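Local coordinates for cell division control protein Cdc48 (Mycobacterium smegmatis, PDB 5E7P) that binds ADP and, as a member of the AAA ATPase family, probably hydrolyses ATP, at residues 262-267 with 383-388; 288-293 with 314-319; 295-300 with 329-334; 308-313 with 349-354; 321-326 with 361-366. All blocks are in the same frame, centred on the assembly; numbering follows the deposited sequence.

Contact 1 of 5, residues 262-267 with 383-388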
# COMPACT_ATOMS: atom_id res chain seq x y z
N PRO A 262 -8.06 7.33 32.65
CA PRO A 262 -7.46 8.60 32.24
C PRO A 262 -6.30 8.42 31.26
O PRO A 262 -5.95 9.36 30.55
CB PRO A 262 -6.94 9.18 33.56
CG PRO A 262 -6.61 7.97 34.37
CD PRO A 262 -7.66 6.95 34.02
N HIS A 263 -5.72 7.23 31.22
CA HIS A 263 -4.58 6.96 30.35
C HIS A 263 -4.99 6.85 28.88
O HIS A 263 -6.15 6.55 28.57
CB HIS A 263 -3.86 5.69 30.80
CG HIS A 263 -3.51 5.67 32.25
ND1 HIS A 263 -2.86 6.72 32.87
CD2 HIS A 263 -3.72 4.74 33.21
CE1 HIS A 263 -2.68 6.43 34.15
NE2 HIS A 263 -3.20 5.23 34.38
N LEU A 264 -4.04 7.10 27.99
CA LEU A 264 -4.34 7.08 26.56
C LEU A 264 -3.17 6.56 25.72
O LEU A 264 -2.10 7.17 25.69
CB LEU A 264 -4.75 8.47 26.08
CG LEU A 264 -5.17 8.56 24.61
CD1 LEU A 264 -6.39 7.69 24.36
CD2 LEU A 264 -5.44 10.00 24.22
N GLY A 265 -3.40 5.44 25.05
CA GLY A 265 -2.44 4.89 24.11
C GLY A 265 -3.14 4.59 22.81
O GLY A 265 -4.15 3.88 22.79
N VAL A 266 -2.63 5.13 21.71
CA VAL A 266 -3.30 5.01 20.42
C VAL A 266 -2.38 4.48 19.32
O VAL A 266 -1.28 5.00 19.13
CB VAL A 266 -3.89 6.36 19.96
CG1 VAL A 266 -4.69 6.18 18.67
CG2 VAL A 266 -4.76 6.97 21.05
N LEU A 267 -2.84 3.46 18.61
CA LEU A 267 -2.14 2.99 17.41
C LEU A 267 -2.88 3.42 16.15
O LEU A 267 -4.00 2.98 15.89
CB LEU A 267 -1.98 1.47 17.43
CG LEU A 267 -1.24 0.87 16.23
CD1 LEU A 267 0.18 1.43 16.12
CD2 LEU A 267 -1.22 -0.65 16.28
N CYS A 383 -1.14 0.55 24.06
CA CYS A 383 -2.14 1.11 23.15
C CYS A 383 -3.47 0.39 23.31
O CYS A 383 -3.66 -0.71 22.79
CB CYS A 383 -1.67 1.04 21.70
SG CYS A 383 -0.27 2.12 21.32
N ASP A 384 -4.40 1.02 24.03
CA ASP A 384 -5.67 0.40 24.35
C ASP A 384 -6.68 0.55 23.21
O ASP A 384 -7.70 -0.15 23.18
CB ASP A 384 -6.25 1.00 25.64
CG ASP A 384 -6.66 2.45 25.46
OD1 ASP A 384 -5.78 3.35 25.58
OD2 ASP A 384 -7.85 2.70 25.21
N ARG A 385 -6.40 1.45 22.28
CA ARG A 385 -7.32 1.71 21.18
C ARG A 385 -6.60 2.00 19.87
O ARG A 385 -5.42 2.36 19.86
CB ARG A 385 -8.28 2.85 21.54
CG ARG A 385 -7.61 4.21 21.65
CD ARG A 385 -8.53 5.20 22.34
NE ARG A 385 -8.62 4.95 23.78
CZ ARG A 385 -9.51 5.51 24.58
NH1 ARG A 385 -10.42 6.35 24.09
NH2 ARG A 385 -9.52 5.22 25.87
N GLU A 386 -7.32 1.84 18.76
CA GLU A 386 -6.72 1.97 17.44
C GLU A 386 -7.55 2.85 16.50
O GLU A 386 -8.74 3.05 16.71
CB GLU A 386 -6.50 0.60 16.81
CG GLU A 386 -5.58 -0.30 17.61
CD GLU A 386 -5.31 -1.62 16.92
OE1 GLU A 386 -5.81 -1.82 15.80
OE2 GLU A 386 -4.59 -2.46 17.51
N LEU A 387 -6.90 3.35 15.46
CA LEU A 387 -7.53 4.26 14.53
C LEU A 387 -7.02 3.97 13.12
O LEU A 387 -5.82 4.02 12.86
CB LEU A 387 -7.20 5.70 14.93
CG LEU A 387 -8.27 6.77 14.75
CD1 LEU A 387 -9.62 6.26 15.22
CD2 LEU A 387 -7.88 8.01 15.52
N GLY A 388 -7.94 3.65 12.21
CA GLY A 388 -7.57 3.33 10.84
C GLY A 388 -7.90 4.43 9.86
O GLY A 388 -9.05 4.86 9.76
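The carbonyl O of G265 is shared by two weak backbone bonds, from D384 N at 3.1 Å and from R385 N at 3.4 Å, while C383 CA adds a C-H...O contact to the same atom. Here the edge strand 385-388 of the RecA-like P-loop NTPase sheet joins strand 265-269, which leads toward the ADP-binding glycines. Farther on, the parallel pairing becomes regular: L267 N-H bonds to R385 O, and L387 N returns to L267 O at 3.0 Å. D384, just ahead of the edge strand, also grips the other end of G265. Its CG sits between the backbone N and the carbonyl carbon (chi1 68°), which brings OD1 round to G265 N at 3.2 Å, met nearly head-on. The second carboxylate oxygen, OD2, forms a salt bridge with R385 NE at 2.8 Å on its syn side, though about 24° out of the carboxylate plane, with NH2 adding a weak bond. One residue thus ties its neighbour's guanidinium and the facing strand together. L264 CD1 lies over one face of that guanidinium, 3.6 Å above its plane, and the group also makes a cation-pi contact with W244 of helix 237-249. On the sheet face of L267 and E386, the two side chains run side by side in the same direction. E386 OE1 is held by a salt bridge to R573, on helix 563-576 of the second AAA region, so this edge also joins the two ATPase regions. Nearer the backbone, E386 CG rests against L267 CB at 4.0 Å.

Contact 2 of 5, residues 288-293 with 314-319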
# COMPACT_ATOMS: atom_id res chain seq x y z
N ARG A 288 3.20 19.52 23.84
CA ARG A 288 4.62 19.27 23.64
C ARG A 288 4.78 17.80 23.23
O ARG A 288 4.22 16.90 23.85
CB ARG A 288 5.45 19.62 24.88
CG ARG A 288 5.38 18.64 26.03
CD ARG A 288 6.16 19.15 27.24
NE ARG A 288 7.59 19.32 26.97
CZ ARG A 288 8.51 18.40 27.22
NH1 ARG A 288 9.78 18.65 26.94
NH2 ARG A 288 8.17 17.23 27.75
N VAL A 289 5.53 17.57 22.16
CA VAL A 289 5.64 16.23 21.63
C VAL A 289 7.08 15.72 21.67
O VAL A 289 7.99 16.37 21.16
CB VAL A 289 5.11 16.14 20.18
CG1 VAL A 289 5.15 14.70 19.70
CG2 VAL A 289 3.71 16.68 20.12
N VAL A 290 7.25 14.56 22.28
CA VAL A 290 8.53 13.86 22.24
C VAL A 290 8.44 12.80 21.15
O VAL A 290 7.69 11.83 21.28
CB VAL A 290 8.85 13.20 23.59
CG1 VAL A 290 10.18 12.46 23.50
CG2 VAL A 290 8.89 14.26 24.69
N GLU A 291 9.18 13.00 20.07
CA GLU A 291 9.06 12.15 18.90
C GLU A 291 10.29 11.30 18.61
O GLU A 291 11.42 11.80 18.58
CB GLU A 291 8.71 12.98 17.66
CG GLU A 291 8.50 12.17 16.40
CD GLU A 291 8.01 13.01 15.24
OE1 GLU A 291 8.03 12.51 14.09
OE2 GLU A 291 7.61 14.17 15.47
N LEU A 292 10.06 10.00 18.41
CA LEU A 292 11.10 9.09 17.94
C LEU A 292 10.74 8.64 16.53
O LEU A 292 9.57 8.40 16.23
CB LEU A 292 11.20 7.86 18.84
CG LEU A 292 11.99 7.96 20.15
CD1 LEU A 292 11.92 6.64 20.89
CD2 LEU A 292 13.43 8.34 19.88
N ASP A 293 11.75 8.51 15.68
CA ASP A 293 11.56 7.90 14.38
C ASP A 293 11.79 6.40 14.50
O ASP A 293 12.93 5.95 14.61
CB ASP A 293 12.49 8.50 13.33
CG ASP A 293 12.22 7.95 11.93
OD1 ASP A 293 11.03 7.78 11.59
OD2 ASP A 293 13.18 7.70 11.18
N ALA A 314 11.69 9.20 29.64
CA ALA A 314 12.02 10.07 30.76
C ALA A 314 11.79 11.54 30.43
O ALA A 314 11.51 12.35 31.31
CB ALA A 314 13.46 9.85 31.21
N ALA A 315 11.91 11.88 29.15
CA ALA A 315 11.73 13.26 28.70
C ALA A 315 10.26 13.64 28.65
O ALA A 315 9.89 14.77 28.98
CB ALA A 315 12.39 13.46 27.34
N VAL A 316 9.41 12.70 28.22
CA VAL A 316 7.98 12.97 28.14
C VAL A 316 7.32 12.93 29.51
O VAL A 316 6.30 13.57 29.73
CB VAL A 316 7.27 12.00 27.16
CG1 VAL A 316 7.10 10.62 27.79
CG2 VAL A 316 5.91 12.56 26.75
N THR A 317 7.91 12.18 30.44
CA THR A 317 7.37 12.07 31.79
C THR A 317 7.94 13.14 32.71
O THR A 317 7.50 13.28 33.86
CB THR A 317 7.63 10.68 32.40
OG1 THR A 317 9.03 10.39 32.36
CG2 THR A 317 6.88 9.61 31.62
N GLU A 318 8.90 13.90 32.21
CA GLU A 318 9.50 14.98 32.98
C GLU A 318 8.59 16.20 33.02
O GLU A 318 8.54 16.92 34.02
CB GLU A 318 10.87 15.37 32.40
N SER A 319 7.85 16.43 31.94
CA SER A 319 6.99 17.61 31.86
C SER A 319 5.57 17.25 31.43
O SER A 319 4.65 18.05 31.57
CB SER A 319 7.59 18.63 30.89
OG SER A 319 7.32 19.96 31.32
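In the crossover that carries the chain from strand 289-293 through helix 302-319 to strand 321-326, R288 and V290 pack against the C-terminal part of the helix. R288, just ahead of the strand, sends NH2 to the backbone carbonyl of A315, with a hydrogen bond of 3.2 Å and 158° at the hydrogen. The oxygen lies close to the guanidinium plane, but the donor approaches it tilted by 32° from the plane of the carbonyl. A315 O is shared, since E318 N makes a weak bond to it within the helix. The same NH2 has a weak bond to G320 O beyond the helix, so this nitrogen is shared between two backbone carbonyls. Positive charge here is probably favourable, because carbonyls near a helix C-terminus carry the negative end of its dipole. S319 CB comes over one face of the guanidinium, 3.5 Å from R288 NH2. A bend at chi3 (-62°) in the R288 chain turns the flat group toward the helix. The helix and the two parallel strands form a beta-alpha-beta unit of the Rossmann-like AAA core, in which the strands lie directly beside each other. Two residues along, V290 supplies the apolar half of the contact. Its CG2, anti to the carbonyl carbon, lies against the helix and meets V316 CB at 3.7 Å, the two side chains crossing obliquely. A315 CB lies farther from it, at 4.5 Å. A312, one turn earlier in the helix, and L323 of the adjacent strand also pack against V290.

Contact 3 of 5, residues 295-300 with 329-334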
# COMPACT_ATOMS: atom_id res chain seq x y z
N PRO A 295 11.94 3.76 12.52
CA PRO A 295 12.98 3.11 11.72
C PRO A 295 14.40 3.47 12.15
O PRO A 295 15.25 2.57 12.20
CB PRO A 295 12.71 3.64 10.31
CG PRO A 295 11.27 3.96 10.30
CD PRO A 295 10.98 4.49 11.68
N GLU A 296 14.67 4.74 12.44
CA GLU A 296 16.00 5.15 12.87
C GLU A 296 16.41 4.49 14.18
O GLU A 296 17.55 4.04 14.34
CB GLU A 296 16.09 6.67 13.00
CG GLU A 296 16.32 7.40 11.68
CD GLU A 296 16.59 8.88 11.88
OE1 GLU A 296 16.94 9.28 13.01
OE2 GLU A 296 16.47 9.64 10.89
N VAL A 297 15.47 4.43 15.12
CA VAL A 297 15.73 3.79 16.41
C VAL A 297 15.86 2.28 16.25
O VAL A 297 16.75 1.66 16.82
CB VAL A 297 14.64 4.11 17.44
CG1 VAL A 297 14.98 3.49 18.78
CG2 VAL A 297 14.47 5.61 17.57
N GLY A 298 14.96 1.69 15.46
CA GLY A 298 14.98 0.26 15.20
C GLY A 298 16.27 -0.24 14.57
O GLY A 298 16.62 -1.41 14.70
N ALA A 299 16.98 0.66 13.88
CA ALA A 299 18.22 0.31 13.20
C ALA A 299 19.43 0.35 14.14
O ALA A 299 20.48 -0.22 13.83
CB ALA A 299 18.45 1.23 12.02
N LEU A 300 19.28 1.03 15.27
CA LEU A 300 20.36 1.15 16.25
C LEU A 300 20.73 -0.22 16.82
O LEU A 300 19.92 -1.15 16.80
CB LEU A 300 19.95 2.07 17.39
CG LEU A 300 19.75 3.55 17.07
CD1 LEU A 300 19.28 4.30 18.30
CD2 LEU A 300 21.03 4.15 16.53
N ASP A 329 6.36 -0.17 13.83
CA ASP A 329 6.53 -1.56 13.41
C ASP A 329 7.99 -1.89 13.07
O ASP A 329 8.38 -3.05 13.07
CB ASP A 329 5.61 -1.90 12.24
CG ASP A 329 5.73 -0.93 11.08
OD1 ASP A 329 5.87 0.29 11.34
OD2 ASP A 329 5.70 -1.38 9.92
N ALA A 330 8.78 -0.86 12.79
CA ALA A 330 10.21 -1.04 12.57
C ALA A 330 10.95 -1.17 13.90
O ALA A 330 11.99 -1.82 13.99
CB ALA A 330 10.77 0.12 11.77
N LEU A 331 10.39 -0.56 14.94
CA LEU A 331 10.96 -0.62 16.28
C LEU A 331 10.44 -1.82 17.07
O LEU A 331 11.19 -2.46 17.82
CB LEU A 331 10.67 0.68 17.05
CG LEU A 331 10.99 0.72 18.54
CD1 LEU A 331 12.48 0.56 18.79
CD2 LEU A 331 10.48 2.02 19.16
N LEU A 332 9.16 -2.13 16.91
CA LEU A 332 8.56 -3.28 17.59
C LEU A 332 7.86 -4.23 16.61
O LEU A 332 6.64 -4.30 16.58
CB LEU A 332 7.57 -2.82 18.66
CG LEU A 332 8.14 -2.12 19.89
CD1 LEU A 332 7.03 -1.61 20.79
CD2 LEU A 332 9.04 -3.07 20.67
N PRO A 333 8.65 -4.98 15.82
CA PRO A 333 8.10 -5.89 14.81
C PRO A 333 7.31 -7.03 15.45
O PRO A 333 7.67 -7.47 16.54
CB PRO A 333 9.35 -6.45 14.11
CG PRO A 333 10.49 -5.58 14.57
CD PRO A 333 10.11 -5.09 15.92
N ALA A 334 6.26 -7.49 14.79
CA ALA A 334 5.40 -8.52 15.35
C ALA A 334 6.09 -9.88 15.47
O ALA A 334 5.88 -10.60 16.45
CB ALA A 334 4.13 -8.65 14.54
O HOH W 1 14.32 -3.41 15.64
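Helix 294-299 passes with its P295 and G298 side against residues 329-331, which have helical backbone angles without regular helical bonds. The main chains come closest at G298 and L331, whose CA atoms are 4.3 Å apart; P295 CA and A330 CA are separated by 5.1 Å. Having no side chain, G298 brings its CA to 3.8 Å from A330 O, bare backbone against carbonyl. No direct hydrogen bond joins the segments. Instead, a water bridges them, donating to G298 O at 3.2 Å and to A330 O at 3.3 Å. Residues 329-334 follow strand 321-326, in the position of the Walker B strand of P-loop NTPases, while the helix continues from strand 289-293, so the contact brings together the connections leaving two neighbouring strands of the sheet. A330 points its methyl at the first turn of the helix: CB touches P295 CA at 3.7 Å, with the proline ring's CG a little farther away. P295 is also covered by V196 of strand 196-199, and its side chain is about 10 Å from the bound ADP. The second apolar pair is V297 with L331, which meet through V297 CG1 and L331 CD1 at 3.9 Å. L331 CG is anti to the backbone N (chi1 170°), and from there CD1 swings toward the valine although the CB itself does not point at the helix. R305 of helix 302-319 packs on both V297 and L331.

Contact 4 of 5, residues 308-313 with 349-354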
# COMPACT_ATOMS: atom_id res chain seq x y z
N SER A 308 17.73 4.76 23.88
CA SER A 308 17.03 5.81 23.14
C SER A 308 15.56 5.91 23.56
O SER A 308 15.04 7.00 23.78
CB SER A 308 17.15 5.57 21.64
OG SER A 308 16.71 6.70 20.91
N VAL A 309 14.90 4.75 23.67
CA VAL A 309 13.52 4.68 24.12
C VAL A 309 13.40 5.15 25.57
O VAL A 309 12.46 5.86 25.93
CB VAL A 309 12.96 3.24 23.99
CG1 VAL A 309 11.60 3.12 24.64
CG2 VAL A 309 12.90 2.83 22.53
N THR A 310 14.36 4.75 26.38
CA THR A 310 14.40 5.11 27.80
C THR A 310 14.56 6.61 27.98
O THR A 310 13.93 7.22 28.84
CB THR A 310 15.55 4.38 28.51
OG1 THR A 310 15.41 2.96 28.33
CG2 THR A 310 15.58 4.70 30.01
N SER A 311 15.42 7.21 27.16
CA SER A 311 15.67 8.64 27.21
C SER A 311 14.43 9.42 26.78
O SER A 311 14.12 10.48 27.34
CB SER A 311 16.86 9.00 26.31
OG SER A 311 17.03 10.40 26.22
N ALA A 312 13.72 8.89 25.80
CA ALA A 312 12.51 9.53 25.28
C ALA A 312 11.37 9.46 26.28
O ALA A 312 10.59 10.41 26.41
CB ALA A 312 12.11 8.89 23.96
N VAL A 313 11.26 8.34 26.98
CA VAL A 313 10.22 8.16 27.99
C VAL A 313 10.44 9.08 29.20
O VAL A 313 9.50 9.69 29.72
CB VAL A 313 10.13 6.69 28.45
CG1 VAL A 313 9.30 6.56 29.72
CG2 VAL A 313 9.56 5.83 27.33
N LEU A 349 8.95 -2.23 25.76
CA LEU A 349 7.53 -2.19 26.11
C LEU A 349 7.31 -1.75 27.56
O LEU A 349 6.33 -1.08 27.88
CB LEU A 349 6.87 -3.55 25.85
CG LEU A 349 6.64 -3.92 24.38
CD1 LEU A 349 6.52 -5.42 24.21
CD2 LEU A 349 5.41 -3.23 23.83
N ALA A 350 8.24 -2.14 28.43
CA ALA A 350 8.16 -1.77 29.84
C ALA A 350 8.32 -0.26 30.02
O ALA A 350 7.68 0.33 30.89
CB ALA A 350 9.21 -2.51 30.65
N GLU A 351 9.16 0.35 29.19
CA GLU A 351 9.35 1.80 29.21
C GLU A 351 8.10 2.53 28.72
O GLU A 351 7.66 3.50 29.33
CB GLU A 351 10.57 2.21 28.39
CG GLU A 351 11.90 1.96 29.08
CD GLU A 351 12.03 2.74 30.38
OE1 GLU A 351 11.78 3.96 30.38
OE2 GLU A 351 12.37 2.12 31.42
N LEU A 352 7.54 2.06 27.60
CA LEU A 352 6.31 2.63 27.06
C LEU A 352 5.17 2.51 28.07
O LEU A 352 4.41 3.45 28.28
CB LEU A 352 5.90 1.93 25.76
CG LEU A 352 6.83 2.03 24.54
CD1 LEU A 352 6.17 1.38 23.32
CD2 LEU A 352 7.20 3.48 24.25
N ARG A 353 5.05 1.33 28.67
CA ARG A 353 4.02 1.07 29.67
C ARG A 353 4.15 2.03 30.85
O ARG A 353 3.15 2.51 31.40
CB ARG A 353 4.12 -0.39 30.15
CG ARG A 353 2.91 -0.88 30.92
CD ARG A 353 3.01 -2.37 31.22
NE ARG A 353 3.13 -3.16 30.00
CZ ARG A 353 4.21 -3.86 29.66
NH1 ARG A 353 5.27 -3.88 30.46
NH2 ARG A 353 4.23 -4.56 28.53
N LYS A 354 5.39 2.32 31.23
CA LYS A 354 5.68 3.29 32.28
C LYS A 354 5.22 4.68 31.87
O LYS A 354 4.72 5.45 32.69
CB LYS A 354 7.18 3.29 32.59
CG LYS A 354 7.68 4.51 33.35
CD LYS A 354 9.19 4.50 33.46
CE LYS A 354 9.73 5.84 33.97
NZ LYS A 354 9.20 6.18 35.32
O HOH W 2 12.10 6.66 31.69
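V309 points toward helix 344-356 and lays CG1 against E351 CB at 4.0 Å, the two side chains running past each other in opposite directions. The same methyl reaches L352 CD2, more loosely. T310, next along, stands to one side: OG1 lies 3.7 Å from E351 CG, a packing contact; the hydroxyl's hydrogen bond is to L306 O in its own helix. A water donates to E351 OE1 at 3.0 Å and weakly to T310 O, giving the carboxylate a polar link to the helix. Segments 308-313 and 349-354 run nearly parallel (6°), their axes 9.4 Å apart, in helices 302-319 and 344-356, which lie on the same face of the AAA core sheet, where V313 and L352 both reach L323. One turn beyond V309, V313 takes the central place. Its CG1 rests against E351 O at 3.5 Å, and CG2 packs close to the same carbonyl. Bent at chi2 (-61°), the glutamate chain folds back so that OE1 comes to 3.7 Å from V313 CB. On the outer side, K354 CD brushes V313 CG1 at 4.3 Å.

Contact 5 of 5, residues 321-326 with 361-366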
# COMPACT_ATOMS: atom_id res chain seq x y z
N GLY A 321 2.91 15.47 28.30
CA GLY A 321 2.71 15.67 26.87
C GLY A 321 2.53 14.38 26.10
O GLY A 321 2.07 13.38 26.64
N VAL A 322 2.90 14.41 24.82
CA VAL A 322 2.69 13.26 23.95
C VAL A 322 3.99 12.60 23.51
O VAL A 322 4.88 13.26 22.95
CB VAL A 322 1.89 13.66 22.69
CG1 VAL A 322 1.69 12.46 21.80
CG2 VAL A 322 0.56 14.25 23.08
N LEU A 323 4.11 11.30 23.78
CA LEU A 323 5.20 10.51 23.23
C LEU A 323 4.74 9.91 21.91
O LEU A 323 3.78 9.14 21.87
CB LEU A 323 5.61 9.39 24.19
CG LEU A 323 6.79 8.51 23.74
CD1 LEU A 323 8.09 9.30 23.70
CD2 LEU A 323 6.93 7.28 24.62
N PHE A 324 5.42 10.29 20.83
CA PHE A 324 5.02 9.84 19.50
C PHE A 324 6.13 9.06 18.80
O PHE A 324 7.24 9.55 18.62
CB PHE A 324 4.58 11.04 18.64
CG PHE A 324 4.37 10.71 17.19
CD1 PHE A 324 3.66 9.58 16.80
CD2 PHE A 324 4.88 11.54 16.20
CE1 PHE A 324 3.47 9.28 15.46
CE2 PHE A 324 4.69 11.24 14.86
CZ PHE A 324 3.99 10.12 14.49
N ILE A 325 5.81 7.83 18.41
CA ILE A 325 6.73 7.01 17.63
C ILE A 325 6.15 6.74 16.24
O ILE A 325 5.21 5.96 16.09
CB ILE A 325 7.06 5.67 18.33
CG1 ILE A 325 7.70 5.94 19.70
CG2 ILE A 325 8.00 4.85 17.48
CD1 ILE A 325 8.02 4.68 20.47
N ALA A 326 6.73 7.39 15.24
CA ALA A 326 6.30 7.20 13.86
C ALA A 326 6.79 5.86 13.33
O ALA A 326 7.98 5.55 13.43
CB ALA A 326 6.80 8.33 12.98
N VAL A 361 0.53 12.34 30.46
CA VAL A 361 1.27 11.78 29.34
C VAL A 361 0.38 10.90 28.47
O VAL A 361 -0.37 10.07 28.98
CB VAL A 361 2.49 10.96 29.82
CG1 VAL A 361 3.13 10.21 28.65
CG2 VAL A 361 3.51 11.85 30.50
N ALA A 362 0.44 11.10 27.16
CA ALA A 362 -0.29 10.25 26.22
C ALA A 362 0.66 9.63 25.20
O ALA A 362 1.70 10.21 24.88
CB ALA A 362 -1.38 11.06 25.52
N PHE A 363 0.30 8.46 24.69
CA PHE A 363 1.16 7.74 23.76
C PHE A 363 0.46 7.47 22.43
O PHE A 363 -0.62 6.87 22.39
CB PHE A 363 1.64 6.43 24.38
CG PHE A 363 2.45 5.56 23.46
CD1 PHE A 363 3.64 6.03 22.92
CD2 PHE A 363 2.03 4.28 23.15
CE1 PHE A 363 4.39 5.23 22.07
CE2 PHE A 363 2.78 3.48 22.30
CZ PHE A 363 3.96 3.96 21.76
N ILE A 364 1.08 7.92 21.35
CA ILE A 364 0.56 7.68 20.01
C ILE A 364 1.64 7.08 19.11
O ILE A 364 2.75 7.61 19.03
CB ILE A 364 0.03 8.97 19.35
CG1 ILE A 364 -1.07 9.60 20.20
CG2 ILE A 364 -0.48 8.68 17.95
CD1 ILE A 364 -1.54 10.94 19.68
N ALA A 365 1.31 5.99 18.44
CA ALA A 365 2.24 5.37 17.49
C ALA A 365 1.55 5.10 16.16
O ALA A 365 0.34 4.86 16.10
CB ALA A 365 2.80 4.09 18.06
N THR A 366 2.32 5.15 15.08
CA THR A 366 1.78 4.86 13.75
C THR A 366 2.40 3.59 13.18
O THR A 366 3.47 3.15 13.60
CB THR A 366 2.02 6.02 12.77
OG1 THR A 366 3.43 6.26 12.65
CG2 THR A 366 1.32 7.29 13.25
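F324 lies along strand 361-366, its inner atoms around I364 O and its far edge at T366. CB is 3.9 Å from I364 O, and CG is anti to the backbone N (chi1 170°), which sends the ring forward beside the neighbouring strand. The ring turns its CD1 edge to the same oxygen, which lies near the ring plane. CE1 then reaches T366 CG2 at 3.7 Å, and CZ touches that methyl at 4.1 Å. T366 OG1 is hydrogen-bonded to D327 N, which fixes the threonine at the end of its strand. Between the backbones run five regular parallel bonds, from A362 N to G321 O at 2.9 Å through to T366 N and I325 O at 3.2 Å. On the sheet face opposite F324, the F363 ring packs against L323 and I325: CD1 meets L323 CD2 at 3.9 Å, and I325 CD1 arrives at the ring edge, 4.0 Å from CE1. Helix 344-356 covers this face through L352, whereas A277 and V280 of helix 276-283 cover F324. K276, an ADP-binding residue, touches T366. Strands 321-326 and 361-366, joined by helix 344-356, form the beta-alpha-beta unit at the centre of the P-loop NTPase fold; by position the first corresponds to the Walker B strand, and the second probably leads to the sensor 1 position of AAA ATPases.

Contact 5 lies at the middle of the sheet, between contacts 1 and 2, whose centres are about 17 Å apart. Strand 265-269 of contact 1 bonds to strand 361-366 through V266 N and F363 O (2.7 Å), and strand 289-293 of contact 2 to strand 321-326 through V290 O and F324 N (2.8 Å). Contact 4 covers one face of the sheet: L352 CD1 reaches F363 CZ at 3.7 Å, while helix 302-319 serves contacts 2 and 4 alike. Contact 3 lies at the C-terminal end of strand 321-326, where P295 CD meets A326 O at 3.6 Å. The side chain of T366, in contact 5, comes within about 5 Å of the bound ADP; contacts 2 and 4 lie away from the pocket.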